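Local atomic coordinates of EvdO2 (Micromonospora carbonacea, PDB entry 4XAB), a protein that probably catalyses an oxidative cyclization in orthosomycin biosynthesis, as a metal-dependent oxygenase of the phytanoyl-CoA dioxygenase family. Residues A[129-134]-A[207-212]; A[160-165]-A[213-218]. One frame throughout, in Å; residues are numbered along the deposited sequence.

In the fold
Along the chain the first segment met is 129-134, in the loop between strands 126-127 and 139-149. It carries His129 and Asp131 of the metal site. Strand 160-162 follows, then strand 206-210, and a short turn leads into strand 215-217 with His215, the third protein ligand. Contact 1 closes a loop of 72 residues, contact 2 one of 47. The two loops cross, because the segments alternate. Contact 1 ties the metal loop to the larger antiparallel sheet of the double-stranded beta-helix; contact 2 pairs two strands of the smaller sheet. His209 to Tyr162 and the backbone of His129 to His215 join the contacts, and both reach the nickel ion.

Contact 1: residues A[129-134]-A[207-212]. With NI (nickel (II) ion), chain B.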
# COMPACT_ATOMS: atom_id res chain seq x y z
N HIS A 129 -10.49 -3.23 3.40
CA HIS A 129 -10.79 -3.20 1.97
C HIS A 129 -9.95 -4.24 1.26
O HIS A 129 -8.97 -4.74 1.81
CB HIS A 129 -10.51 -1.81 1.36
CG HIS A 129 -9.05 -1.44 1.31
ND1 HIS A 129 -8.36 -1.01 2.42
CD2 HIS A 129 -8.16 -1.47 0.29
CE1 HIS A 129 -7.10 -0.78 2.09
NE2 HIS A 129 -6.94 -1.06 0.80
N GLN A 130 -10.33 -4.53 0.02
CA GLN A 130 -9.47 -5.28 -0.88
C GLN A 130 -9.11 -4.34 -2.01
O GLN A 130 -9.97 -3.61 -2.52
CB GLN A 130 -10.17 -6.53 -1.41
CG GLN A 130 -10.37 -7.60 -0.37
CD GLN A 130 -11.50 -8.51 -0.74
OE1 GLN A 130 -12.66 -8.09 -0.76
NE2 GLN A 130 -11.19 -9.77 -1.03
N ASP A 131 -7.85 -4.34 -2.42
CA ASP A 131 -7.43 -3.40 -3.44
C ASP A 131 -8.19 -3.67 -4.74
O ASP A 131 -8.49 -2.74 -5.50
CB ASP A 131 -5.90 -3.48 -3.66
CG ASP A 131 -5.12 -2.93 -2.48
OD1 ASP A 131 -5.71 -2.22 -1.64
OD2 ASP A 131 -3.92 -3.24 -2.37
N GLU A 132 -8.54 -4.93 -4.99
CA GLU A 132 -9.29 -5.26 -6.21
C GLU A 132 -10.68 -4.60 -6.24
O GLU A 132 -11.26 -4.41 -7.31
CB GLU A 132 -9.43 -6.77 -6.37
CG GLU A 132 -9.98 -7.16 -7.76
CD GLU A 132 -9.78 -8.62 -8.08
OE1 GLU A 132 -8.89 -9.26 -7.49
OE2 GLU A 132 -10.54 -9.14 -8.93
N ALA A 133 -11.21 -4.23 -5.08
CA ALA A 133 -12.53 -3.58 -5.06
C ALA A 133 -12.52 -2.25 -5.81
O ALA A 133 -13.58 -1.75 -6.22
CB ALA A 133 -13.00 -3.38 -3.62
N TYR A 134 -11.34 -1.68 -5.99
CA TYR A 134 -11.17 -0.43 -6.73
C TYR A 134 -11.06 -0.65 -8.24
O TYR A 134 -11.02 0.31 -9.00
CB TYR A 134 -9.92 0.32 -6.26
CG TYR A 134 -10.06 0.97 -4.89
CD1 TYR A 134 -10.59 2.25 -4.76
CD2 TYR A 134 -9.66 0.30 -3.75
CE1 TYR A 134 -10.72 2.84 -3.51
CE2 TYR A 134 -9.79 0.88 -2.49
CZ TYR A 134 -10.32 2.16 -2.39
OH TYR A 134 -10.45 2.76 -1.14
N VAL A 207 5.78 -5.05 3.65
CA VAL A 207 4.79 -6.09 3.54
C VAL A 207 4.37 -6.15 2.09
O VAL A 207 4.36 -5.12 1.37
CB VAL A 207 3.57 -5.86 4.47
CG1 VAL A 207 3.97 -6.08 5.92
CG2 VAL A 207 3.03 -4.47 4.28
N VAL A 208 4.09 -7.36 1.65
CA VAL A 208 3.65 -7.62 0.28
C VAL A 208 2.26 -8.25 0.33
O VAL A 208 2.06 -9.19 1.07
CB VAL A 208 4.63 -8.57 -0.42
CG1 VAL A 208 4.23 -8.77 -1.89
CG2 VAL A 208 6.07 -8.05 -0.30
N HIS A 209 1.30 -7.75 -0.45
CA HIS A 209 -0.00 -8.43 -0.46
C HIS A 209 -0.65 -8.45 -1.83
O HIS A 209 -0.51 -7.53 -2.64
CB HIS A 209 -1.00 -7.82 0.55
CG HIS A 209 -1.30 -6.36 0.33
ND1 HIS A 209 -0.62 -5.36 0.99
CD2 HIS A 209 -2.22 -5.75 -0.45
CE1 HIS A 209 -1.10 -4.19 0.61
NE2 HIS A 209 -2.08 -4.40 -0.25
N ASP A 210 -1.39 -9.53 -2.03
CA ASP A 210 -2.17 -9.75 -3.26
C ASP A 210 -3.28 -8.71 -3.42
O ASP A 210 -3.77 -8.16 -2.44
CB ASP A 210 -2.75 -11.16 -3.23
CG ASP A 210 -3.44 -11.54 -4.53
OD1 ASP A 210 -4.68 -11.39 -4.64
OD2 ASP A 210 -2.73 -11.98 -5.44
N PHE A 211 -3.68 -8.45 -4.66
CA PHE A 211 -4.78 -7.54 -4.93
C PHE A 211 -6.07 -7.92 -4.20
O PHE A 211 -6.94 -7.07 -3.98
CB PHE A 211 -5.05 -7.48 -6.44
CG PHE A 211 -4.11 -6.59 -7.21
CD1 PHE A 211 -3.20 -5.78 -6.55
CD2 PHE A 211 -4.16 -6.56 -8.59
CE1 PHE A 211 -2.34 -4.95 -7.27
CE2 PHE A 211 -3.31 -5.73 -9.31
CZ PHE A 211 -2.40 -4.93 -8.65
N ARG A 212 -6.22 -9.19 -3.84
CA ARG A 212 -7.48 -9.62 -3.22
C ARG A 212 -7.38 -9.86 -1.71
O ARG A 212 -8.35 -10.22 -1.06
CB ARG A 212 -8.00 -10.89 -3.91
CG ARG A 212 -9.51 -10.99 -3.97
CD ARG A 212 -9.94 -12.12 -4.90
NE ARG A 212 -10.01 -11.71 -6.30
CZ ARG A 212 -10.51 -12.48 -7.26
NH1 ARG A 212 -10.96 -13.69 -6.97
NH2 ARG A 212 -10.56 -12.04 -8.51
NI NI B . -5.06 -1.17 0.01
O HOH W 1 -5.93 -6.19 -1.44
O HOH W 2 -2.18 -5.18 -3.56
O HOH W 3 -3.16 -1.34 -0.62
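Asp131 and His209 meet beside the nickel ion. Asp131 CG stands anti to the carbonyl carbon (chi1 -70°), which points the carboxylate at the metal. Asp131 CB passes 3.8 Å from Phe211 O. Beyond CG the two oxygens divide the work. Asp131 OD1 binds nickel at 2.1 Å. Asp131 OD2 accepts a hydrogen bond from His209 NE2 at 3.0 Å, on its syn side but 31° out of the carboxylate plane. The bond lies close to the plane of the imidazole, and the ring and carboxylate planes are 54° apart. Asp131 OD2 also accepts hydrogen bonds from two waters; one of these is itself a nickel ligand. His129 NE2 binds the metal at 2.0 Å, and His215 adds the third protein ligand, completing the facial triad of two histidines and one carboxylate.

Further out, Arg212 grips Glu132 side-on in a salt bridge. Arg212 NE meets OE1 of Glu132 at 2.9 Å from above the carboxylate plane. Arg212 NH2 meets Glu132 OE2 at 2.9 Å, on the syn side. Arg246 forms a second salt bridge with Glu132 OE2. Gln130 NE2 gives a nearly straight hydrogen bond of 2.9 Å to Arg212 O, while Gln130 OE1 accepts from the backbone of Leu172. Glu132 N also bonds to Phe211 O.

His209 ND1 is paired with Tyr162 OH, which helps fix the ring's rotation. His209 is a second-shell residue and probably helps hold the metal-binding carboxylate in its orientation. With OD1 on the nickel and OD2 bonded to His209 and two waters, both oxygens of Asp131 are held.

Contact 2: residues A[160-165]-A[213-218]; sequences LHYLPG and TPHYAG. With NI (nickel (II) ion), chain B.
His161 and Tyr216 exchange two backbone hydrogen bonds, as a hydrogen-bonded pair of the antiparallel sheet in this cupin-type double-stranded beta-helix. His161 N reaches Tyr216 O at 2.8 Å, and Tyr216 N returns a bond to His161 O. Past the strand ends, Leu163 N bonds to Pro214 O. The flanking pairs, Leu160 with Ala217 and Tyr162 with His215, are non-hydrogen-bonded.

On one face of the sheet, the edge of the Tyr216 ring points at the face of the His161 ring. The stack is T-shaped, with planes at 78° and Tyr216 CD1 lying 3.7 Å from His161 CD2. A water links His161 NE2 to Gly218 N.

The other face carries Leu160, Tyr162, His215 and Ala217. Tyr162 runs alongside His215, and Tyr162 CD2 packs 3.5 Å from His215 CB. Leu160 CD2 touches Ala217 CB at 3.6 Å. Next to the strands, Leu163 CB rests on Pro214 CB.

His215 CG sits between the backbone N and carbonyl carbon (chi1 50°), which turns the ring toward the nickel. His215 ND1 donates a hydrogen bond to Thr213 O at 2.9 Å, in the ring plane. On the same ring, His215 NE2 coordinates the nickel ion at 2.1 Å.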
# COMPACT_ATOMS: atom_id res chain seq x y z
N LEU A 160 -0.11 -2.25 8.80
CA LEU A 160 -1.17 -2.99 8.13
C LEU A 160 -1.54 -4.25 8.90
O LEU A 160 -0.71 -4.86 9.56
CB LEU A 160 -0.74 -3.37 6.71
CG LEU A 160 -0.46 -2.17 5.80
CD1 LEU A 160 -0.19 -2.58 4.36
CD2 LEU A 160 -1.61 -1.20 5.86
N HIS A 161 -2.81 -4.62 8.77
CA HIS A 161 -3.36 -5.86 9.28
C HIS A 161 -3.98 -6.58 8.10
O HIS A 161 -4.59 -5.93 7.24
CB HIS A 161 -4.43 -5.62 10.34
CG HIS A 161 -4.00 -4.77 11.49
ND1 HIS A 161 -4.16 -5.16 12.80
CD2 HIS A 161 -3.48 -3.52 11.53
CE1 HIS A 161 -3.72 -4.20 13.60
NE2 HIS A 161 -3.30 -3.19 12.86
N TYR A 162 -3.90 -7.90 8.08
CA TYR A 162 -4.46 -8.69 6.98
C TYR A 162 -5.45 -9.75 7.43
O TYR A 162 -5.40 -10.21 8.56
CB TYR A 162 -3.35 -9.39 6.21
CG TYR A 162 -2.40 -8.46 5.53
CD1 TYR A 162 -1.13 -8.25 6.04
CD2 TYR A 162 -2.76 -7.81 4.37
CE1 TYR A 162 -0.24 -7.43 5.40
CE2 TYR A 162 -1.89 -6.97 3.74
CZ TYR A 162 -0.63 -6.78 4.26
OH TYR A 162 0.25 -5.94 3.60
N LEU A 163 -6.33 -10.16 6.51
CA LEU A 163 -7.13 -11.36 6.71
C LEU A 163 -6.48 -12.52 5.97
O LEU A 163 -6.61 -12.62 4.75
CB LEU A 163 -8.57 -11.17 6.20
CG LEU A 163 -9.44 -12.40 6.48
CD1 LEU A 163 -9.78 -12.46 7.95
CD2 LEU A 163 -10.71 -12.41 5.63
N PRO A 164 -5.76 -13.40 6.70
CA PRO A 164 -5.04 -14.49 6.04
C PRO A 164 -5.97 -15.37 5.21
O PRO A 164 -7.02 -15.78 5.70
CB PRO A 164 -4.46 -15.30 7.21
CG PRO A 164 -4.38 -14.32 8.35
CD PRO A 164 -5.59 -13.43 8.17
N GLY A 165 -5.57 -15.63 3.97
CA GLY A 165 -6.31 -16.53 3.12
C GLY A 165 -7.43 -15.84 2.37
O GLY A 165 -8.06 -16.44 1.50
N THR A 213 -6.20 -9.65 -1.12
CA THR A 213 -6.11 -9.84 0.33
C THR A 213 -6.71 -8.67 1.10
O THR A 213 -6.26 -7.54 0.95
CB THR A 213 -4.65 -10.02 0.76
OG1 THR A 213 -4.07 -11.05 -0.05
CG2 THR A 213 -4.56 -10.41 2.24
N PRO A 214 -7.72 -8.94 1.95
CA PRO A 214 -8.26 -7.82 2.73
C PRO A 214 -7.23 -7.25 3.69
O PRO A 214 -6.46 -8.02 4.30
CB PRO A 214 -9.44 -8.45 3.50
CG PRO A 214 -9.79 -9.70 2.72
CD PRO A 214 -8.45 -10.19 2.19
N HIS A 215 -7.17 -5.93 3.79
CA HIS A 215 -6.27 -5.31 4.76
C HIS A 215 -6.86 -4.05 5.36
O HIS A 215 -7.79 -3.46 4.83
CB HIS A 215 -4.89 -5.03 4.14
CG HIS A 215 -4.94 -4.30 2.82
ND1 HIS A 215 -5.30 -4.92 1.64
CD2 HIS A 215 -4.64 -3.02 2.50
CE1 HIS A 215 -5.24 -4.04 0.66
NE2 HIS A 215 -4.83 -2.89 1.15
N TYR A 216 -6.27 -3.64 6.48
CA TYR A 216 -6.74 -2.54 7.30
C TYR A 216 -5.50 -1.87 7.87
O TYR A 216 -4.49 -2.53 8.08
CB TYR A 216 -7.65 -3.06 8.41
CG TYR A 216 -7.78 -2.20 9.64
CD1 TYR A 216 -6.86 -2.26 10.68
CD2 TYR A 216 -8.87 -1.35 9.78
CE1 TYR A 216 -7.00 -1.48 11.80
CE2 TYR A 216 -9.02 -0.57 10.89
CZ TYR A 216 -8.08 -0.64 11.90
OH TYR A 216 -8.24 0.14 13.02
N ALA A 217 -5.57 -0.56 8.10
CA ALA A 217 -4.49 0.10 8.84
C ALA A 217 -5.09 0.95 9.94
O ALA A 217 -6.05 1.69 9.71
CB ALA A 217 -3.62 0.95 7.92
N GLY A 218 -4.51 0.86 11.13
CA GLY A 218 -5.00 1.63 12.25
C GLY A 218 -4.60 3.09 12.14
O GLY A 218 -3.84 3.48 11.25
NI NI B . -5.06 -1.17 0.01
O HOH W 4 -2.53 -0.64 12.83
O HOH W 3 -3.16 -1.34 -0.62